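Side-chain contacts in WbbM protein (Klebsiella pneumoniae, PDB 6U4B), which is a trimeric bifunctional glycosyltransferase that acts as an O-antigen polymerase: residues H35-A40 and M101-H106; A45-L50 and E141-C146; E130-I135 and T283-E288. All coordinates share one frame; numbering follows the deposited sequence.

All three contacts gather on one mixed sheet, yet they sit at different depths. Contacts 2 and 3 are buried: contact 2 sets helix 140-146 against the entry of strand 47-51, contact 3 sets helix 130-135 against strand 277-285. Contact 1 is partly exposed and joins loops that follow strands 29-35 and 97-102. Their chemistry differs accordingly: contact 1 mixes rings, a polar loop network and a water bridge, contact 2 is purely aliphatic, and contact 3 pairs a hydroxyl bond with apolar packing. H35 of contact 1 and L50 of contact 2 are probably linked by a backbone hydrogen bond, while H106 of contact 1 bonds Y132 of contact 3.

Contact 1: residues H35-A40 and M101-H106; sequences HHKPSA and MHYRRH
Y103 lies against H35, H36 and S39, and its packing is tight at the root of the side chain and looser at its phenol end. At the root, Y103 CB stands over one face of the H35 imidazole, 3.6 Å from the ring centroid and 24° off the ring normal, a CH-pi contact. The two rings themselves meet obliquely. S39 closes in beside them, its CB 3.6 Å from Y103 CD1. H35 is held in this orientation by a nearly straight bond from ND1 to S39 OG (2.7 Å, 172°), with the acceptor almost in the ring plane; S39 OG in turn donates to K37 O at 2.9 Å. NE2 of H35 bonds T33 OG1, which fixes the other side of the imidazole.

Toward solvent the fit relaxes. H36, with CG between its backbone N and carbonyl carbon, turns the edge of its ring to the face of Y103 in an offset edge-to-face pair, centroids 5.5 Å apart and planes at 76°. K37 merely passes the phenol, CE being 4.1 Å from Y103 OH. That hydroxyl bonds E288, which also forms a salt bridge with R104. Away from the rings, a water bridges the two backbones, donating to A40 O (2.6 Å) and to Y103 O.

The contact thus ties together the loops leaving two neighbouring parallel strands, 29-35 and 97-102. Its direct contacts are ring and CH packing, while its polar bonds run within the 35-40 loop, to outside partners or through water, which implies that the loop's own network shapes the surface Y103 rests on.

Contact 2: residues A45-L50 and E141-C146; sequences AIIKPL and ETIQRC
I46 and I143 point their side chains at each other tip to tip, and the two CD1 methyls meet at 3.6 Å. The I46 methyl also lies 4.0 Å from both CB and CG2 of I143, so it settles against the branch point as well as the end of its partner. Both chains are extended at their second torsion (chi2 180° in I46, 179° in I143), and this reach lets them touch although their CA atoms, the nearest pair across the two segments, are 9.2 Å apart.

I47 arrives differently. Its side chain crosses that of I143 at about a right angle, and its bent second torsion (chi2 93°) brings CD1 to 4.2 Å from I143 CD1. The I143 methyl is therefore approached by two isoleucine ends, end-on by I46 and crosswise by I47.

These three side chains join helix 140-146 to the first residue of strand 47-51 and to I46 just before it. That strand pairs in parallel with strand 29-35 in the mixed sheet of the DUF4422 region; the chain after the helix goes on to strand 152-159 of the same sheet. The helix packs against the entry of a strand of this alpha/beta sheet, not across the sheet's face, through a small patch of 108 Å² summed over both sides.

The patch extends beyond the two segments: F109 also touches I143, and L42 packs on I47. All three isoleucines are buried, and the contact between them is wholly apolar. Polar ties to the helix lie elsewhere, as where C146 O accepts a hydrogen bond from K278 NZ.

Contact 3: residues E130-I135 and T283-E288; sequences EEYEKI and TFVSNE
Helix 130-135 stands off from the end of strand 277-285, the nearest CA atoms being those of Y132 and V285 at 9.1 Å, and a single tyrosine spans the gap. Its CG lies anti to the backbone N (chi1 173°), which sends the ring out from the helix toward the strand with the hydroxyl leading.

The polar half of the contact is a short hydrogen bond between Y132 OH and T283 OG1, 2.6 Å long, in which either hydroxyl could donate. T283 OG1 lies near the plane of the phenol ring, at its edge, and the angle at OH between CZ and OG1 is about 134°. Each hydroxyl has a second partner in H106: its ND1, 2.6 Å from Y132 OH, is probably hydrogen-bonded to it, and its backbone N bonds T283 OG1. One histidine thus grips both ends of the pair and would restrict how each hydroxyl can turn.

The apolar half lies alongside. V285 CG2 meets the ring obliquely, 3.7 Å from Y132 CZ and 3.9 Å from CE1. T283 and V285 both direct their CB atoms toward the helix while F284 between them directs its own away, the alternation expected of a strand; F284 packs instead on R104 and R105. The same strand end is held by backbone bonds, T283 with H106 and V285 with R104, while F284 bonds V123 and H125 of the neighbouring strand 122-125.

All three touching residues are buried, and further rings, those of F136 and H125, meet Y132. The arrangement is that of a short helix packed on one face of the mixed sheet, as in alpha/beta folds, the alternate strand residues T283 and V285 supplying the surface.

Contact 1: residues H35-A40 and M101-H106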
# COMPACT_ATOMS: atom_id res chain seq x y z
N HIS A 35 13.66 39.21 4.40
CA HIS A 35 12.34 39.02 3.84
C HIS A 35 11.69 37.80 4.47
O HIS A 35 12.36 36.81 4.80
CB HIS A 35 12.40 38.84 2.32
CG HIS A 35 13.14 39.94 1.60
ND1 HIS A 35 12.50 40.87 0.82
CD2 HIS A 35 14.46 40.23 1.54
CE1 HIS A 35 13.40 41.70 0.31
NE2 HIS A 35 14.59 41.33 0.73
N HIS A 36 10.37 37.87 4.64
CA HIS A 36 9.58 36.75 5.16
C HIS A 36 8.44 36.37 4.23
O HIS A 36 7.72 35.40 4.52
CB HIS A 36 9.04 37.08 6.55
CG HIS A 36 7.95 38.10 6.55
ND1 HIS A 36 8.20 39.46 6.44
CD2 HIS A 36 6.60 37.98 6.66
CE1 HIS A 36 7.05 40.12 6.47
NE2 HIS A 36 6.07 39.24 6.60
N LYS A 37 8.24 37.10 3.14
CA LYS A 37 7.21 36.78 2.16
C LYS A 37 7.68 37.34 0.82
O LYS A 37 8.65 38.10 0.76
CB LYS A 37 5.85 37.37 2.56
CG LYS A 37 5.80 38.88 2.66
CD LYS A 37 4.36 39.35 2.68
CE LYS A 37 4.18 40.59 3.55
NZ LYS A 37 2.75 41.02 3.58
N PRO A 38 7.00 36.96 -0.28
CA PRO A 38 7.35 37.57 -1.58
C PRO A 38 7.31 39.09 -1.53
O PRO A 38 6.26 39.69 -1.27
CB PRO A 38 6.27 37.01 -2.52
CG PRO A 38 5.93 35.68 -1.92
CD PRO A 38 6.02 35.87 -0.44
N SER A 39 8.46 39.72 -1.77
CA SER A 39 8.58 41.16 -1.64
C SER A 39 9.74 41.64 -2.50
O SER A 39 10.69 40.89 -2.75
CB SER A 39 8.79 41.57 -0.17
OG SER A 39 9.78 40.76 0.44
N ALA A 40 9.65 42.90 -2.93
CA ALA A 40 10.57 43.43 -3.94
C ALA A 40 12.01 43.40 -3.46
O ALA A 40 12.31 43.66 -2.29
CB ALA A 40 10.16 44.85 -4.31
N MET A 101 19.62 45.59 6.49
CA MET A 101 18.48 46.48 6.35
C MET A 101 17.21 45.65 6.28
O MET A 101 17.25 44.44 6.05
CB MET A 101 18.61 47.37 5.10
CG MET A 101 19.86 48.25 5.09
SD MET A 101 19.93 49.46 3.75
CE MET A 101 20.02 48.40 2.31
N HIS A 102 16.08 46.30 6.52
CA HIS A 102 14.79 45.64 6.38
C HIS A 102 14.42 45.54 4.90
O HIS A 102 15.13 46.04 4.02
CB HIS A 102 13.72 46.39 7.17
CG HIS A 102 14.09 46.62 8.60
ND1 HIS A 102 14.17 45.59 9.52
CD2 HIS A 102 14.40 47.75 9.28
CE1 HIS A 102 14.52 46.08 10.70
NE2 HIS A 102 14.66 47.39 10.58
N TYR A 103 13.30 44.88 4.60
CA TYR A 103 12.89 44.68 3.22
C TYR A 103 12.10 45.86 2.67
O TYR A 103 12.11 46.08 1.45
CB TYR A 103 12.08 43.39 3.05
CG TYR A 103 10.66 43.42 3.58
CD1 TYR A 103 9.58 43.64 2.73
CD2 TYR A 103 10.39 43.19 4.93
CE1 TYR A 103 8.28 43.65 3.20
CE2 TYR A 103 9.08 43.20 5.41
CZ TYR A 103 8.04 43.43 4.54
OH TYR A 103 6.74 43.45 5.02
N ARG A 104 11.42 46.63 3.52
CA ARG A 104 10.76 47.86 3.09
C ARG A 104 11.28 49.09 3.83
O ARG A 104 10.70 50.17 3.69
CB ARG A 104 9.24 47.73 3.25
CG ARG A 104 8.56 47.13 2.04
CD ARG A 104 7.13 46.70 2.35
NE ARG A 104 6.27 47.82 2.71
CZ ARG A 104 4.97 47.69 2.97
NH1 ARG A 104 4.25 48.75 3.29
NH2 ARG A 104 4.40 46.50 2.90
N ARG A 105 12.34 48.94 4.62
CA ARG A 105 12.97 50.06 5.31
C ARG A 105 14.47 49.97 5.09
O ARG A 105 15.08 48.94 5.40
CB ARG A 105 12.63 50.05 6.81
CG ARG A 105 11.17 50.34 7.12
CD ARG A 105 10.82 49.90 8.53
NE ARG A 105 9.51 50.38 8.95
CZ ARG A 105 8.37 49.71 8.77
NH1 ARG A 105 8.38 48.53 8.17
NH2 ARG A 105 7.23 50.23 9.19
N HIS A 106 15.06 51.02 4.55
CA HIS A 106 16.46 51.03 4.16
C HIS A 106 17.13 52.28 4.71
O HIS A 106 16.51 53.11 5.37
CB HIS A 106 16.60 50.95 2.63
CG HIS A 106 15.90 49.78 2.02
ND1 HIS A 106 14.96 49.90 1.02
CD2 HIS A 106 16.01 48.45 2.27
CE1 HIS A 106 14.52 48.71 0.68
NE2 HIS A 106 15.14 47.81 1.43
O HOH W 1 10.56 44.49 -0.49

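Contact 2: residues A45-L50 and E141-C146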
# COMPACT_ATOMS: atom_id res chain seq x y z
N ALA A 45 23.86 44.82 -6.77
CA ALA A 45 24.46 43.51 -6.54
C ALA A 45 25.04 43.37 -5.14
O ALA A 45 25.22 42.25 -4.66
CB ALA A 45 25.55 43.24 -7.58
N ILE A 46 25.32 44.49 -4.46
CA ILE A 46 25.89 44.42 -3.12
C ILE A 46 24.84 44.19 -2.04
O ILE A 46 25.20 43.99 -0.87
CB ILE A 46 26.70 45.69 -2.80
CG1 ILE A 46 25.76 46.89 -2.65
CG2 ILE A 46 27.71 45.96 -3.89
CD1 ILE A 46 26.49 48.18 -2.33
N ILE A 47 23.56 44.22 -2.39
CA ILE A 47 22.48 43.93 -1.46
C ILE A 47 22.04 42.49 -1.67
O ILE A 47 21.61 42.12 -2.77
CB ILE A 47 21.30 44.91 -1.62
CG1 ILE A 47 21.64 46.27 -1.01
CG2 ILE A 47 20.06 44.35 -0.94
CD1 ILE A 47 22.22 47.26 -1.97
N LYS A 48 22.15 41.68 -0.62
CA LYS A 48 21.82 40.26 -0.71
C LYS A 48 20.54 39.98 0.07
O LYS A 48 20.54 40.12 1.30
CB LYS A 48 22.97 39.41 -0.17
CG LYS A 48 24.33 39.71 -0.79
CD LYS A 48 24.46 39.16 -2.21
CE LYS A 48 24.71 37.65 -2.20
NZ LYS A 48 25.05 37.13 -3.55
N PRO A 49 19.45 39.60 -0.58
CA PRO A 49 18.22 39.30 0.16
C PRO A 49 18.27 37.94 0.83
O PRO A 49 18.85 36.98 0.31
CB PRO A 49 17.14 39.34 -0.93
CG PRO A 49 17.86 39.00 -2.19
CD PRO A 49 19.25 39.57 -2.05
N LEU A 50 17.67 37.86 2.02
CA LEU A 50 17.61 36.63 2.79
C LEU A 50 16.17 36.38 3.22
O LEU A 50 15.48 37.29 3.68
CB LEU A 50 18.52 36.69 4.02
CG LEU A 50 20.03 36.59 3.78
CD1 LEU A 50 20.78 36.75 5.09
CD2 LEU A 50 20.38 35.26 3.12
N GLU A 141 28.22 52.46 -6.00
CA GLU A 141 29.05 53.67 -5.99
C GLU A 141 28.71 54.57 -4.82
O GLU A 141 29.61 55.05 -4.11
CB GLU A 141 28.90 54.43 -7.31
CG GLU A 141 29.59 53.78 -8.50
CD GLU A 141 30.24 54.80 -9.40
OE1 GLU A 141 31.31 55.33 -9.02
OE2 GLU A 141 29.69 55.09 -10.48
N THR A 142 27.42 54.84 -4.60
CA THR A 142 27.03 55.76 -3.54
C THR A 142 27.27 55.16 -2.16
O THR A 142 27.66 55.87 -1.22
CB THR A 142 25.57 56.17 -3.70
OG1 THR A 142 25.35 56.68 -5.02
CG2 THR A 142 25.21 57.24 -2.69
N ILE A 143 27.05 53.85 -2.01
CA ILE A 143 27.27 53.21 -0.72
C ILE A 143 28.76 53.14 -0.40
O ILE A 143 29.15 53.27 0.77
CB ILE A 143 26.61 51.81 -0.72
CG1 ILE A 143 25.09 51.95 -0.75
CG2 ILE A 143 27.05 51.00 0.49
CD1 ILE A 143 24.34 50.64 -0.78
N GLN A 144 29.61 52.98 -1.42
CA GLN A 144 31.05 52.90 -1.17
C GLN A 144 31.61 54.23 -0.70
O GLN A 144 32.43 54.27 0.22
CB GLN A 144 31.77 52.42 -2.43
CG GLN A 144 31.74 50.91 -2.62
CD GLN A 144 33.10 50.27 -2.37
OE1 GLN A 144 34.12 50.77 -2.83
NE2 GLN A 144 33.10 49.16 -1.65
N ARG A 145 31.20 55.34 -1.33
CA ARG A 145 31.68 56.64 -0.89
C ARG A 145 31.13 57.01 0.48
O ARG A 145 31.76 57.79 1.22
CB ARG A 145 31.31 57.72 -1.91
CG ARG A 145 32.10 57.67 -3.21
CD ARG A 145 32.27 59.07 -3.80
NE ARG A 145 33.09 59.07 -5.01
CZ ARG A 145 33.59 60.16 -5.58
NH1 ARG A 145 33.37 61.35 -5.04
NH2 ARG A 145 34.33 60.06 -6.68
N CYS A 146 29.98 56.47 0.85
CA CYS A 146 29.39 56.81 2.14
C CYS A 146 30.12 56.13 3.29
O CYS A 146 30.12 56.65 4.41
CB CYS A 146 27.91 56.44 2.15
SG CYS A 146 26.97 57.00 3.58

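Contact 3: residues E130-I135 and T283-E288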
# COMPACT_ATOMS: atom_id res chain seq x y z
N GLU A 130 13.34 52.44 -9.75
CA GLU A 130 14.68 52.91 -10.08
C GLU A 130 14.95 54.30 -9.50
O GLU A 130 16.09 54.59 -9.12
CB GLU A 130 14.89 52.91 -11.59
CG GLU A 130 15.38 51.57 -12.13
CD GLU A 130 15.32 51.48 -13.65
OE1 GLU A 130 14.36 50.87 -14.17
OE2 GLU A 130 16.22 52.02 -14.32
N GLU A 131 13.93 55.15 -9.41
CA GLU A 131 14.11 56.46 -8.78
C GLU A 131 14.40 56.32 -7.29
O GLU A 131 15.21 57.07 -6.74
CB GLU A 131 12.87 57.33 -9.00
CG GLU A 131 12.94 58.69 -8.32
CD GLU A 131 11.59 59.34 -8.16
OE1 GLU A 131 10.57 58.66 -8.42
OE2 GLU A 131 11.54 60.53 -7.79
N TYR A 132 13.73 55.37 -6.63
CA TYR A 132 13.96 55.13 -5.21
C TYR A 132 15.42 54.81 -4.94
O TYR A 132 16.04 55.39 -4.04
CB TYR A 132 13.05 54.00 -4.73
CG TYR A 132 13.29 53.53 -3.31
CD1 TYR A 132 12.78 54.24 -2.23
CD2 TYR A 132 14.02 52.38 -3.05
CE1 TYR A 132 12.99 53.82 -0.93
CE2 TYR A 132 14.23 51.95 -1.75
CZ TYR A 132 13.72 52.67 -0.70
OH TYR A 132 13.93 52.25 0.60
N GLU A 133 15.99 53.89 -5.72
CA GLU A 133 17.38 53.50 -5.52
C GLU A 133 18.34 54.61 -5.89
O GLU A 133 19.46 54.67 -5.36
CB GLU A 133 17.68 52.23 -6.33
CG GLU A 133 16.90 51.01 -5.85
CD GLU A 133 16.95 49.86 -6.84
OE1 GLU A 133 16.21 49.90 -7.85
OE2 GLU A 133 17.75 48.93 -6.62
N LYS A 134 17.93 55.52 -6.79
CA LYS A 134 18.80 56.62 -7.19
C LYS A 134 18.85 57.71 -6.13
O LYS A 134 19.93 58.16 -5.74
CB LYS A 134 18.33 57.19 -8.53
CG LYS A 134 19.20 58.32 -9.07
CD LYS A 134 20.52 57.79 -9.62
CE LYS A 134 21.38 58.91 -10.18
NZ LYS A 134 21.94 59.80 -9.12
N ILE A 135 17.68 58.16 -5.65
CA ILE A 135 17.67 59.32 -4.75
C ILE A 135 18.22 58.95 -3.38
O ILE A 135 18.81 59.80 -2.70
CB ILE A 135 16.25 59.91 -4.64
CG1 ILE A 135 15.30 58.93 -3.93
CG2 ILE A 135 15.71 60.26 -6.02
CD1 ILE A 135 13.93 59.52 -3.66
N THR A 283 14.36 55.21 5.40
CA THR A 283 13.33 55.22 4.36
C THR A 283 12.23 54.23 4.70
O THR A 283 12.41 53.29 5.48
CB THR A 283 13.92 54.90 2.98
OG1 THR A 283 14.13 53.48 2.86
CG2 THR A 283 15.24 55.62 2.77
N PHE A 284 11.06 54.46 4.09
CA PHE A 284 9.95 53.52 4.18
C PHE A 284 9.25 53.45 2.83
O PHE A 284 9.02 54.47 2.19
CB PHE A 284 8.94 53.91 5.26
CG PHE A 284 7.72 53.02 5.29
CD1 PHE A 284 6.49 53.48 4.86
CD2 PHE A 284 7.82 51.70 5.72
CE1 PHE A 284 5.38 52.66 4.88
CE2 PHE A 284 6.71 50.87 5.73
CZ PHE A 284 5.49 51.36 5.32
N VAL A 285 8.93 52.22 2.42
CA VAL A 285 8.25 51.95 1.16
C VAL A 285 6.80 51.61 1.48
O VAL A 285 6.52 50.60 2.13
CB VAL A 285 8.93 50.81 0.39
CG1 VAL A 285 8.18 50.50 -0.89
CG2 VAL A 285 10.38 51.17 0.10
N SER A 286 5.88 52.46 1.02
CA SER A 286 4.48 52.35 1.42
C SER A 286 3.70 51.31 0.63
O SER A 286 2.66 50.85 1.11
CB SER A 286 3.79 53.71 1.31
OG SER A 286 4.15 54.36 0.10
N ASN A 287 4.16 50.93 -0.56
CA ASN A 287 3.47 49.96 -1.40
C ASN A 287 4.38 48.76 -1.65
O ASN A 287 5.44 48.90 -2.27
CB ASN A 287 3.03 50.59 -2.73
CG ASN A 287 1.94 51.62 -2.55
OD1 ASN A 287 1.02 51.44 -1.75
ND2 ASN A 287 2.03 52.71 -3.30
N GLU A 288 3.97 47.60 -1.17
CA GLU A 288 4.74 46.38 -1.38
C GLU A 288 4.50 45.85 -2.78
O GLU A 288 3.37 45.84 -3.28
CB GLU A 288 4.37 45.32 -0.34
CG GLU A 288 5.47 44.32 -0.06
CD GLU A 288 5.12 43.37 1.07
OE1 GLU A 288 4.79 42.20 0.78
OE2 GLU A 288 5.16 43.80 2.24